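Local atomic coordinates of tegument protein VP22 (Human herpesvirus 1, PDB entry 4XAL), a protein that takes part in the build-up and translation of viral mRNAs late in infection, modulates the host-shutoff RNase and stabilises the microtubule network as a tegument component. Residues A[37-40]-A[41-45]; A[98-101]-A[102-106]; A[66-69]-A[70-74]. All blocks are in the same frame, centred on the assembly; numbering follows the deposited sequence.

Contact 1: residues A[37-40]-A[41-45]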
loop_
_atom_site.group_PDB
_atom_site.type_symbol
_atom_site.label_atom_id
_atom_site.label_comp_id
_atom_site.label_asym_id
_atom_site.label_seq_id
_atom_site.Cartn_x
_atom_site.Cartn_y
_atom_site.Cartn_z
ATOM N N ALA A 37 -14.065 8.198 -23.478
ATOM C CA ALA A 37 -15.045 9.152 -22.981
ATOM C C ALA A 37 -14.490 10.030 -21.861
ATOM O O ALA A 37 -13.934 9.535 -20.877
ATOM C CB ALA A 37 -16.294 8.422 -22.506
ATOM N N PRO A 38 -14.660 11.346 -21.995
ATOM C CA PRO A 38 -14.241 12.265 -20.933
ATOM C C PRO A 38 -14.972 12.015 -19.618
ATOM O O PRO A 38 -16.203 11.899 -19.571
ATOM C CB PRO A 38 -14.585 13.650 -21.509
ATOM C CG PRO A 38 -15.594 13.380 -22.597
ATOM C CD PRO A 38 -15.222 12.050 -23.162
ATOM N N TRP A 39 -14.204 11.915 -18.537
ATOM C CA TRP A 39 -14.776 11.760 -17.214
ATOM C C TRP A 39 -15.472 13.015 -16.762
ATOM O O TRP A 39 -14.952 14.110 -16.937
ATOM C CB TRP A 39 -13.695 11.439 -16.168
ATOM C CG TRP A 39 -12.969 10.148 -16.337
ATOM C CD1 TRP A 39 -13.325 9.076 -17.110
ATOM C CD2 TRP A 39 -11.744 9.791 -15.689
ATOM N NE1 TRP A 39 -12.388 8.067 -16.978
ATOM C CE2 TRP A 39 -11.409 8.489 -16.110
ATOM C CE3 TRP A 39 -10.895 10.458 -14.799
ATOM C CZ2 TRP A 39 -10.254 7.837 -15.675
ATOM C CZ3 TRP A 39 -9.742 9.804 -14.360
ATOM C CH2 TRP A 39 -9.434 8.510 -14.805
ATOM N N THR A 40 -16.635 12.852 -16.147
ATOM C CA THR A 40 -17.233 13.923 -15.366
ATOM C C THR A 40 -16.339 14.249 -14.163
ATOM O O THR A 40 -15.512 13.421 -13.762
ATOM C CB THR A 40 -18.626 13.531 -14.874
ATOM O OG1 THR A 40 -18.496 12.484 -13.910
ATOM C CG2 THR A 40 -19.492 13.043 -16.038
ATOM N N PRO A 41 -16.490 15.456 -13.586
ATOM C CA PRO A 41 -15.728 15.789 -12.380
ATOM C C PRO A 41 -15.942 14.779 -11.255
ATOM O O PRO A 41 -14.999 14.468 -10.538
ATOM C CB PRO A 41 -16.275 17.166 -11.997
ATOM C CG PRO A 41 -16.651 17.767 -13.295
ATOM C CD PRO A 41 -17.177 16.639 -14.137
ATOM N N ARG A 42 -17.163 14.274 -11.116
ATOM C CA ARG A 42 -17.473 13.291 -10.084
ATOM C C ARG A 42 -16.636 12.026 -10.275
ATOM O O ARG A 42 -16.018 11.534 -9.331
ATOM C CB ARG A 42 -18.964 12.949 -10.105
ATOM C CG ARG A 42 -19.537 12.464 -8.782
ATOM C CD ARG A 42 -20.790 11.614 -8.994
ATOM N NE ARG A 42 -21.308 11.749 -10.354
ATOM C CZ ARG A 42 -21.171 10.830 -11.307
ATOM N NH1 ARG A 42 -20.559 9.679 -11.044
ATOM N NH2 ARG A 42 -21.664 11.054 -12.521
ATOM N N VAL A 43 -16.618 11.520 -11.504
ATOM C CA VAL A 43 -15.873 10.316 -11.834
ATOM C C VAL A 43 -14.374 10.517 -11.650
ATOM O O VAL A 43 -13.696 9.649 -11.101
ATOM C CB VAL A 43 -16.160 9.871 -13.268
ATOM C CG1 VAL A 43 -15.160 8.804 -13.722
ATOM C CG2 VAL A 43 -17.578 9.356 -13.368
ATOM N N ALA A 44 -13.857 11.660 -12.100
ATOM C CA ALA A 44 -12.433 11.968 -11.923
ATOM C C ALA A 44 -12.032 11.959 -10.447
ATOM O O ALA A 44 -11.003 11.384 -10.068
ATOM C CB ALA A 44 -12.102 13.319 -12.548
ATOM N N GLY A 45 -12.845 12.597 -9.616
ATOM C CA GLY A 45 -12.584 12.627 -8.185
ATOM C C GLY A 45 -12.625 11.235 -7.589
ATOM O O GLY A 45 -11.762 10.866 -6.781
#
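Trp39, the last residue but one before helix 41-74, folds its indole back over the first turn. Its CG is anti to the carbonyl carbon (chi1 -64°), which brings the ring down beside Val43 and Ala44. One methyl of Val43, CG1, sits over a face of the indole, 3.9 Å from the centroid of the five-membered ring and close to its normal, a CH-pi contact in which the two side chains cross at about a right angle. At the six-membered ring, Trp39 CE3 meets Ala44 CB at 3.8 Å. Pro32, from the preceding loop, also touches Trp39, and together with Ser29 and Ala31 it covers Val43, the buried residue of this turn. Thr40 follows and grips the helix twice. Its OG1 lies between backbone N and carbonyl carbon (chi1 68°), from where it accepts a hydrogen bond from Val43 N at 3.2 Å, nearly straight. The carbonyl Thr40 O takes Ala44 N at 2.9 Å and opens the main-chain bonding of the helix. Arg42 curls back, bent at chi3, until its NH2 is 3.7 Å from Thr40 OG1, which stands above one face of the guanidinium. Pro41, with no N-H to offer, follows the cap. A threonine N-cap bonded to the N-H three residues on, with Trp39 (N') packed on Ala44 (N4) as a hydrophobic staple, marks a capped helix start.

Contact 2: residues A[98-101]-A[102-106]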
loop_
_atom_site.group_PDB
_atom_site.type_symbol
_atom_site.label_atom_id
_atom_site.label_comp_id
_atom_site.label_asym_id
_atom_site.label_seq_id
_atom_site.Cartn_x
_atom_site.Cartn_y
_atom_site.Cartn_z
ATOM N N GLY A 98 1.758 -1.989 -12.191
ATOM C CA GLY A 98 1.223 -1.790 -13.529
ATOM C C GLY A 98 -0.291 -1.915 -13.563
ATOM O O GLY A 98 -0.983 -1.466 -12.647
ATOM N N LYS A 99 -0.806 -2.562 -14.607
ATOM C CA LYS A 99 -2.248 -2.683 -14.802
ATOM C C LYS A 99 -2.931 -3.476 -13.690
ATOM O O LYS A 99 -4.145 -3.397 -13.524
ATOM C CB LYS A 99 -2.549 -3.341 -16.156
ATOM C CG LYS A 99 -2.183 -4.825 -16.224
ATOM C CD LYS A 99 -2.577 -5.437 -17.568
ATOM C CE LYS A 99 -2.003 -6.832 -17.735
ATOM N NZ LYS A 99 -2.437 -7.746 -16.643
ATOM N N ASN A 100 -2.151 -4.235 -12.926
ATOM C CA ASN A 100 -2.709 -5.073 -11.870
ATOM C C ASN A 100 -2.857 -4.371 -10.525
ATOM O O ASN A 100 -3.169 -5.022 -9.529
ATOM C CB ASN A 100 -1.838 -6.314 -11.681
ATOM C CG ASN A 100 -1.833 -7.206 -12.902
ATOM O OD1 ASN A 100 -2.885 -7.504 -13.469
ATOM N ND2 ASN A 100 -0.644 -7.631 -13.320
ATOM N N LEU A 101 -2.630 -3.057 -10.496
ATOM C CA LEU A 101 -2.649 -2.284 -9.248
ATOM C C LEU A 101 -3.846 -2.598 -8.341
ATOM O O LEU A 101 -3.664 -2.957 -7.179
ATOM C CB LEU A 101 -2.642 -0.785 -9.539
ATOM C CG LEU A 101 -2.702 0.127 -8.304
ATOM C CD1 LEU A 101 -1.367 0.108 -7.560
ATOM C CD2 LEU A 101 -3.047 1.543 -8.708
ATOM N N LEU A 102 -5.069 -2.466 -8.859
ATOM C CA LEU A 102 -6.250 -2.656 -7.999
ATOM C C LEU A 102 -6.424 -4.113 -7.560
ATOM O O LEU A 102 -6.747 -4.396 -6.395
ATOM C CB LEU A 102 -7.524 -2.178 -8.712
ATOM C CG LEU A 102 -7.591 -0.695 -9.103
ATOM C CD1 LEU A 102 -9.043 -0.308 -9.368
ATOM C CD2 LEU A 102 -6.983 0.210 -8.034
ATOM N N GLN A 103 -6.239 -5.030 -8.502
ATOM C CA GLN A 103 -6.290 -6.459 -8.205
ATOM C C GLN A 103 -5.370 -6.806 -7.037
ATOM O O GLN A 103 -5.781 -7.448 -6.063
ATOM C CB GLN A 103 -5.902 -7.263 -9.445
ATOM C CG GLN A 103 -5.582 -8.724 -9.166
ATOM C CD GLN A 103 -6.746 -9.640 -9.480
ATOM O OE1 GLN A 103 -7.495 -9.408 -10.433
ATOM N NE2 GLN A 103 -6.900 -10.695 -8.686
ATOM N N ARG A 104 -4.129 -6.345 -7.122
ATOM C CA ARG A 104 -3.136 -6.638 -6.094
ATOM C C ARG A 104 -3.528 -6.020 -4.763
ATOM O O ARG A 104 -3.341 -6.632 -3.712
ATOM C CB ARG A 104 -1.748 -6.129 -6.504
ATOM C CG ARG A 104 -1.159 -6.734 -7.771
ATOM C CD ARG A 104 -0.625 -8.138 -7.549
ATOM N NE ARG A 104 -1.575 -9.127 -8.040
ATOM C CZ ARG A 104 -1.565 -9.615 -9.275
ATOM N NH1 ARG A 104 -0.646 -9.203 -10.139
ATOM N NH2 ARG A 104 -2.473 -10.512 -9.643
ATOM N N ALA A 105 -4.050 -4.794 -4.797
ATOM C CA ALA A 105 -4.471 -4.126 -3.573
ATOM C C ALA A 105 -5.672 -4.831 -2.936
ATOM O O ALA A 105 -5.817 -4.845 -1.714
ATOM C CB ALA A 105 -4.807 -2.682 -3.843
ATOM N N ASN A 106 -6.541 -5.404 -3.761
ATOM C CA ASN A 106 -7.737 -6.060 -3.238
ATOM C C ASN A 106 -7.437 -7.442 -2.669
ATOM O O ASN A 106 -8.175 -7.936 -1.823
ATOM C CB ASN A 106 -8.812 -6.183 -4.321
ATOM C CG ASN A 106 -9.436 -4.852 -4.664
ATOM O OD1 ASN A 106 -9.453 -3.942 -3.839
ATOM N ND2 ASN A 106 -9.954 -4.728 -5.886
HETATM O O HOH W 1 -5.763 -2.101 -11.813
HETATM O O HOH W 2 -6.497 -4.746 -11.375
#
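The N-terminal turn of helix 101-107, entered through a short 3-10 segment, is where Asn100 meets Arg104 one turn further on. The carbonyl Asn100 O accepts from Arg104 N at 2.9 Å. The two side chains run side by side and point the same way. Arg104 is bent at chi2 and chi3 (-76° and 101°), which folds the guanidinium back along the asparagine, the amide and guanidinium planes turned 44° apart. Its NH1 lies 3.5 Å from Asn100 CB and equally near Asn100 ND2, another donor, so this is packing and not pairing. Asn100 holds the N-cap position, yet its side chain makes no capping bond; its OD1 instead takes a weak hydrogen bond from Lys99 NZ. Water 1 accepts from Leu102 N at 3.1 Å and donates to Lys99 O at 2.7 Å; water 2 accepts from Gln103 N at 2.9 Å and donates weakly to the same Lys99 O, as if the pair stood in for the missing cap. Ala105 N bonds to Leu101 O at 3.0 Å. Leu101 and Leu102 both lean on Ala54 of helix 41-74, Leu101 also on Leu58 and Leu102 on Phe28, which docks this short helix on the long one. At the polar side Gln103 NE2 bonds to Glu107, whose carboxylate also forms a long, weak ion pair with Arg104 NE.

Contact 3: residues A[66-69]-A[70-74]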
loop_
_atom_site.group_PDB
_atom_site.type_symbol
_atom_site.label_atom_id
_atom_site.label_comp_id
_atom_site.label_asym_id
_atom_site.label_seq_id
_atom_site.Cartn_x
_atom_site.Cartn_y
_atom_site.Cartn_z
ATOM N N ALA A 66 8.248 -5.708 5.696
ATOM C CA ALA A 66 9.638 -5.356 5.979
ATOM C C ALA A 66 9.868 -5.154 7.480
ATOM O O ALA A 66 10.915 -5.535 8.030
ATOM C CB ALA A 66 10.030 -4.104 5.221
ATOM N N ALA A 67 8.889 -4.545 8.133
ATOM C CA ALA A 67 8.977 -4.281 9.568
ATOM C C ALA A 67 8.959 -5.595 10.350
ATOM O O ALA A 67 9.703 -5.767 11.320
ATOM C CB ALA A 67 7.814 -3.365 10.005
ATOM N N VAL A 68 8.104 -6.521 9.929
ATOM C CA VAL A 68 8.062 -7.845 10.552
ATOM C C VAL A 68 9.432 -8.521 10.444
ATOM O O VAL A 68 9.925 -9.116 11.407
ATOM C CB VAL A 68 6.991 -8.750 9.905
ATOM C CG1 VAL A 68 7.214 -10.214 10.284
ATOM C CG2 VAL A 68 5.590 -8.307 10.313
ATOM N N GLN A 69 10.045 -8.419 9.267
ATOM C CA GLN A 69 11.349 -9.034 9.028
ATOM C C GLN A 69 12.406 -8.439 9.943
ATOM O O GLN A 69 13.153 -9.168 10.613
ATOM C CB GLN A 69 11.758 -8.856 7.562
ATOM C CG GLN A 69 13.141 -9.397 7.236
ATOM C CD GLN A 69 13.370 -9.550 5.738
ATOM O OE1 GLN A 69 13.041 -10.583 5.153
ATOM N NE2 GLN A 69 13.934 -8.520 5.114
ATOM N N LEU A 70 12.456 -7.112 9.971
ATOM C CA LEU A 70 13.396 -6.395 10.816
ATOM C C LEU A 70 13.176 -6.712 12.298
ATOM O O LEU A 70 14.137 -6.926 13.048
ATOM C CB LEU A 70 13.278 -4.888 10.572
ATOM C CG LEU A 70 14.073 -3.987 11.506
ATOM C CD1 LEU A 70 15.560 -4.220 11.311
ATOM C CD2 LEU A 70 13.712 -2.537 11.235
ATOM N N TRP A 71 11.917 -6.731 12.722
ATOM C CA TRP A 71 11.594 -7.068 14.106
ATOM C C TRP A 71 12.054 -8.485 14.462
ATOM O O TRP A 71 12.683 -8.706 15.497
ATOM C CB TRP A 71 10.092 -6.935 14.347
ATOM C CG TRP A 71 9.668 -7.270 15.739
ATOM C CD1 TRP A 71 9.481 -8.512 16.266
ATOM C CD2 TRP A 71 9.355 -6.335 16.778
ATOM N NE1 TRP A 71 9.073 -8.409 17.584
ATOM C CE2 TRP A 71 8.996 -7.082 17.917
ATOM C CE3 TRP A 71 9.354 -4.937 16.855
ATOM C CZ2 TRP A 71 8.622 -6.480 19.119
ATOM C CZ3 TRP A 71 8.989 -4.343 18.050
ATOM C CH2 TRP A 71 8.636 -5.116 19.166
ATOM N N ASP A 72 11.721 -9.438 13.602
ATOM C CA ASP A 72 12.052 -10.840 13.833
ATOM C C ASP A 72 13.556 -11.089 13.923
ATOM O O ASP A 72 13.998 -11.928 14.705
ATOM C CB ASP A 72 11.451 -11.710 12.731
ATOM C CG ASP A 72 9.958 -11.903 12.892
ATOM O OD1 ASP A 72 9.405 -11.492 13.937
ATOM O OD2 ASP A 72 9.341 -12.485 11.985
ATOM N N MET A 73 14.328 -10.367 13.119
ATOM C CA MET A 73 15.788 -10.473 13.132
ATOM C C MET A 73 16.412 -9.866 14.390
ATOM O O MET A 73 17.447 -10.329 14.876
ATOM C CB MET A 73 16.374 -9.781 11.903
ATOM C CG MET A 73 16.147 -10.528 10.595
ATOM S SD MET A 73 16.465 -9.472 9.166
ATOM C CE MET A 73 17.710 -8.368 9.824
ATOM N N SER A 74 15.779 -8.812 14.893
ATOM C CA SER A 74 16.241 -8.093 16.079
ATOM C C SER A 74 15.802 -8.766 17.371
ATOM O O SER A 74 16.550 -8.800 18.354
ATOM C CB SER A 74 15.710 -6.660 16.065
ATOM O OG SER A 74 16.170 -5.964 14.927
#
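Asp72 turns its carboxylate back along the helix because CG lies anti to its own carbonyl carbon (chi1 -76°), and Val68 meets it with CG1, which is anti to the backbone N (chi1 164°). The two side chains lie side by side, pointing the same way, with Val68 CG1 3.5 Å from Asp72 OD2. One residue further, Gln69 and Met73 form a similar pair: Gln69 CG meets Met73 SD at 3.8 Å. Beneath these pairs run helical i to i+4 bonds, among them Asp72 N to Val68 O at 2.9 Å and Met73 N to Gln69 O at 3.0 Å. Leu70 and Trp71 pack on Leu85 of helix 79-88, Trp71 also on Leu82, while Ala66 and Ala67 touch Ile91 of strand 91-94; these three partners belong to a probable nuclear export signal. At the helix end Leu70 O is gripped twice, by Ser74 N and by Ser74 OG at 2.9 Å, from opposite faces of its carbonyl plane. The Asp72 carboxylate, by contrast, folds over an acceptor, its CG 3.2 Å from Val68 O, and gains no bond there; so near the C-terminal end of the helix its negative charge is probably not favoured by the helix dipole.

All three contacts lie in the conserved core domain of VP22, within the region that interacts with gE. From the N terminus the chain reaches contact 1 first, where an irregular segment turns into helix 41-74. The same helix runs on to contact 3 near its other end; the two centres are about 42 Å apart, on opposite sides of the centre of the chain. After helix 79-88 and strand 91-94 the chain comes back to contact 2, at the start of helix 101-107, its centre about 21 Å from that of contact 1. The contacts follow in series, none nested or crossed, and none closes a long loop; contact 2 begins the short helix docked on the long one.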